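Local coordinates for Uly1 (Catenovulum maritimum, PDB 7DRQ), which probably cleaves ulvan, a polysaccharide of green algae, as a calcium-containing lyase of polysaccharide lyase family 24, at residues 222-228 with 259-263. Sequence-based numbering, arbitrary orientation.
Sequences SSHDGRV and NWSIY
The carboxylate of D225 lies over the side-chain amide of N259, the two flat groups stacked with their planes 11° apart and D225 CG 3.8 Å from N259 ND2. Short, planar and polar, both side chains can lie flat on one another while each OD1 takes a backbone N-H from the loop: G250 for D225, G252 for N259. One water lies between D225 OD1 and W260 N, and another accepts from N259 ND2. Next along, the N-H of G226 makes a nearly straight bond to W260 O (3.0 Å, 169°). Having no side chain, G226 lets S261 OG come within 3.5 Å of its CA. The same OG lies 2.8 Å from S222 O, a likely hydrogen bond, though its one proton has another acceptor within reach; chi1 of -166° turns it away from S261 N, toward the 222-228 turn. In the beta-propeller expected of BNR-repeat proteins, this is a seam between consecutive antiparallel sheets, strand 225-234 facing strand 261-269. S222 shapes the turn into the first strand: its OG accepts from the backbone N of H224, an ST turn. Beyond the polar end, branched I262 lays CG2 against the backbone of R227, 3.6 Å from its C, and meets V228 CG2 at 3.8 Å, the two aliphatic side chains crossing at about a right angle. Y263 starts away from 222-228 but its end comes nearer, OH 3.2 Å from S223 CB.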
loop_
_atom_site.group_PDB
_atom_site.type_symbol
_atom_site.label_atom_id
_atom_site.label_comp_id
_atom_site.label_asym_id
_atom_site.label_seq_id
_atom_site.Cartn_x
_atom_site.Cartn_y
_atom_site.Cartn_z
ATOM N N SER A 222 2.295 16.514 2.798
ATOM C CA SER A 222 0.871 16.706 3.033
ATOM C C SER A 222 0.122 16.581 1.717
ATOM O O SER A 222 0.721 16.470 0.646
ATOM C CB SER A 222 0.607 18.080 3.650
ATOM O OG SER A 222 0.766 19.076 2.655
ATOM N N SER A 223 -1.211 16.655 1.803
ATOM C CA SER A 223 -2.038 16.679 0.603
ATOM C C SER A 223 -1.901 17.971 -0.199
ATOM O O SER A 223 -2.415 18.031 -1.321
ATOM C CB SER A 223 -3.505 16.461 0.982
ATOM O OG SER A 223 -3.992 17.588 1.688
ATOM N N HIS A 224 -1.236 19.001 0.333
ATOM C CA HIS A 224 -0.957 20.214 -0.436
ATOM C C HIS A 224 0.479 20.294 -0.936
ATOM O O HIS A 224 0.767 21.115 -1.811
ATOM C CB HIS A 224 -1.265 21.461 0.396
ATOM C CG HIS A 224 -2.712 21.600 0.732
ATOM N ND1 HIS A 224 -3.581 22.358 -0.022
ATOM C CD2 HIS A 224 -3.446 21.070 1.737
ATOM C CE1 HIS A 224 -4.793 22.281 0.503
ATOM N NE2 HIS A 224 -4.733 21.517 1.576
ATOM N N ASP A 225 1.372 19.451 -0.415
ATOM C CA ASP A 225 2.798 19.526 -0.739
ATOM C C ASP A 225 3.366 18.153 -0.370
ATOM O O ASP A 225 3.751 17.926 0.778
ATOM C CB ASP A 225 3.484 20.645 0.026
ATOM C CG ASP A 225 4.909 20.913 -0.442
ATOM O OD1 ASP A 225 5.277 20.522 -1.569
ATOM O OD2 ASP A 225 5.674 21.535 0.330
ATOM N N GLY A 226 3.371 17.245 -1.336
ATOM C CA GLY A 226 3.717 15.860 -1.059
ATOM C C GLY A 226 4.599 15.268 -2.138
ATOM O O GLY A 226 4.500 15.617 -3.314
ATOM N N ARG A 227 5.459 14.335 -1.726
ATOM C CA ARG A 227 6.347 13.651 -2.655
ATOM C C ARG A 227 6.389 12.172 -2.315
ATOM O O ARG A 227 6.016 11.754 -1.215
ATOM C CB ARG A 227 7.777 14.223 -2.629
ATOM C CG ARG A 227 8.478 14.140 -1.280
ATOM C CD ARG A 227 9.969 14.469 -1.433
ATOM N NE ARG A 227 10.638 14.603 -0.137
ATOM C CZ ARG A 227 11.628 15.452 0.107
ATOM N NH1 ARG A 227 12.073 16.244 -0.854
ATOM N NH2 ARG A 227 12.177 15.500 1.312
ATOM N N VAL A 228 6.828 11.381 -3.287
ATOM C CA VAL A 228 7.210 9.993 -3.058
ATOM C C VAL A 228 8.716 9.951 -2.860
ATOM O O VAL A 228 9.471 10.531 -3.659
ATOM C CB VAL A 228 6.777 9.093 -4.226
ATOM C CG1 VAL A 228 7.453 7.722 -4.119
ATOM C CG2 VAL A 228 5.246 8.919 -4.204
ATOM N N ASN A 259 2.642 24.318 -5.586
ATOM C CA ASN A 259 2.903 23.039 -4.939
ATOM C C ASN A 259 1.841 22.018 -5.343
ATOM O O ASN A 259 0.718 22.370 -5.694
ATOM C CB ASN A 259 2.895 23.198 -3.418
ATOM C CG ASN A 259 4.076 24.003 -2.898
ATOM O OD1 ASN A 259 5.043 24.279 -3.620
ATOM N ND2 ASN A 259 3.992 24.391 -1.633
ATOM N N TRP A 260 2.200 20.732 -5.278
ATOM C CA TRP A 260 1.226 19.673 -5.536
ATOM C C TRP A 260 1.580 18.469 -4.677
ATOM O O TRP A 260 2.622 18.437 -4.025
ATOM C CB TRP A 260 1.170 19.295 -7.024
ATOM C CG TRP A 260 2.492 18.919 -7.671
ATOM C CD1 TRP A 260 3.512 19.765 -8.027
ATOM C CD2 TRP A 260 2.922 17.600 -8.047
ATOM N NE1 TRP A 260 4.543 19.053 -8.601
ATOM C CE2 TRP A 260 4.209 17.724 -8.619
ATOM C CE3 TRP A 260 2.348 16.331 -7.951
ATOM C CZ2 TRP A 260 4.920 16.624 -9.104
ATOM C CZ3 TRP A 260 3.067 15.237 -8.426
ATOM C CH2 TRP A 260 4.335 15.391 -8.987
ATOM N N SER A 261 0.675 17.487 -4.655
ATOM C CA SER A 261 0.861 16.245 -3.917
ATOM C C SER A 261 0.582 15.069 -4.845
ATOM O O SER A 261 -0.121 15.197 -5.851
ATOM C CB SER A 261 -0.054 16.181 -2.686
ATOM O OG SER A 261 0.367 15.142 -1.813
ATOM N N ILE A 262 1.125 13.910 -4.498
ATOM C CA ILE A 262 1.230 12.795 -5.431
ATOM C C ILE A 262 0.499 11.591 -4.852
ATOM O O ILE A 262 0.695 11.236 -3.684
ATOM C CB ILE A 262 2.708 12.482 -5.746
ATOM C CG1 ILE A 262 2.841 11.267 -6.673
ATOM C CG2 ILE A 262 3.530 12.313 -4.449
ATOM C CD1 ILE A 262 4.230 11.170 -7.302
ATOM N N TYR A 263 -0.377 10.994 -5.663
ATOM C CA TYR A 263 -1.273 9.915 -5.245
ATOM C C TYR A 263 -1.022 8.743 -6.183
ATOM O O TYR A 263 -1.565 8.702 -7.290
ATOM C CB TYR A 263 -2.739 10.371 -5.281
ATOM C CG TYR A 263 -3.056 11.332 -4.165
ATOM C CD1 TYR A 263 -2.666 12.664 -4.241
ATOM C CD2 TYR A 263 -3.720 10.905 -3.021
ATOM C CE1 TYR A 263 -2.935 13.542 -3.209
ATOM C CE2 TYR A 263 -3.994 11.779 -1.986
ATOM C CZ TYR A 263 -3.596 13.092 -2.087
ATOM O OH TYR A 263 -3.858 13.963 -1.064
HETATM O O HOH W 1 -1.250 21.955 -3.582
HETATM O O HOH W 2 1.485 23.913 -0.139
HETATM O O HOH W 3 5.082 20.579 -4.350
#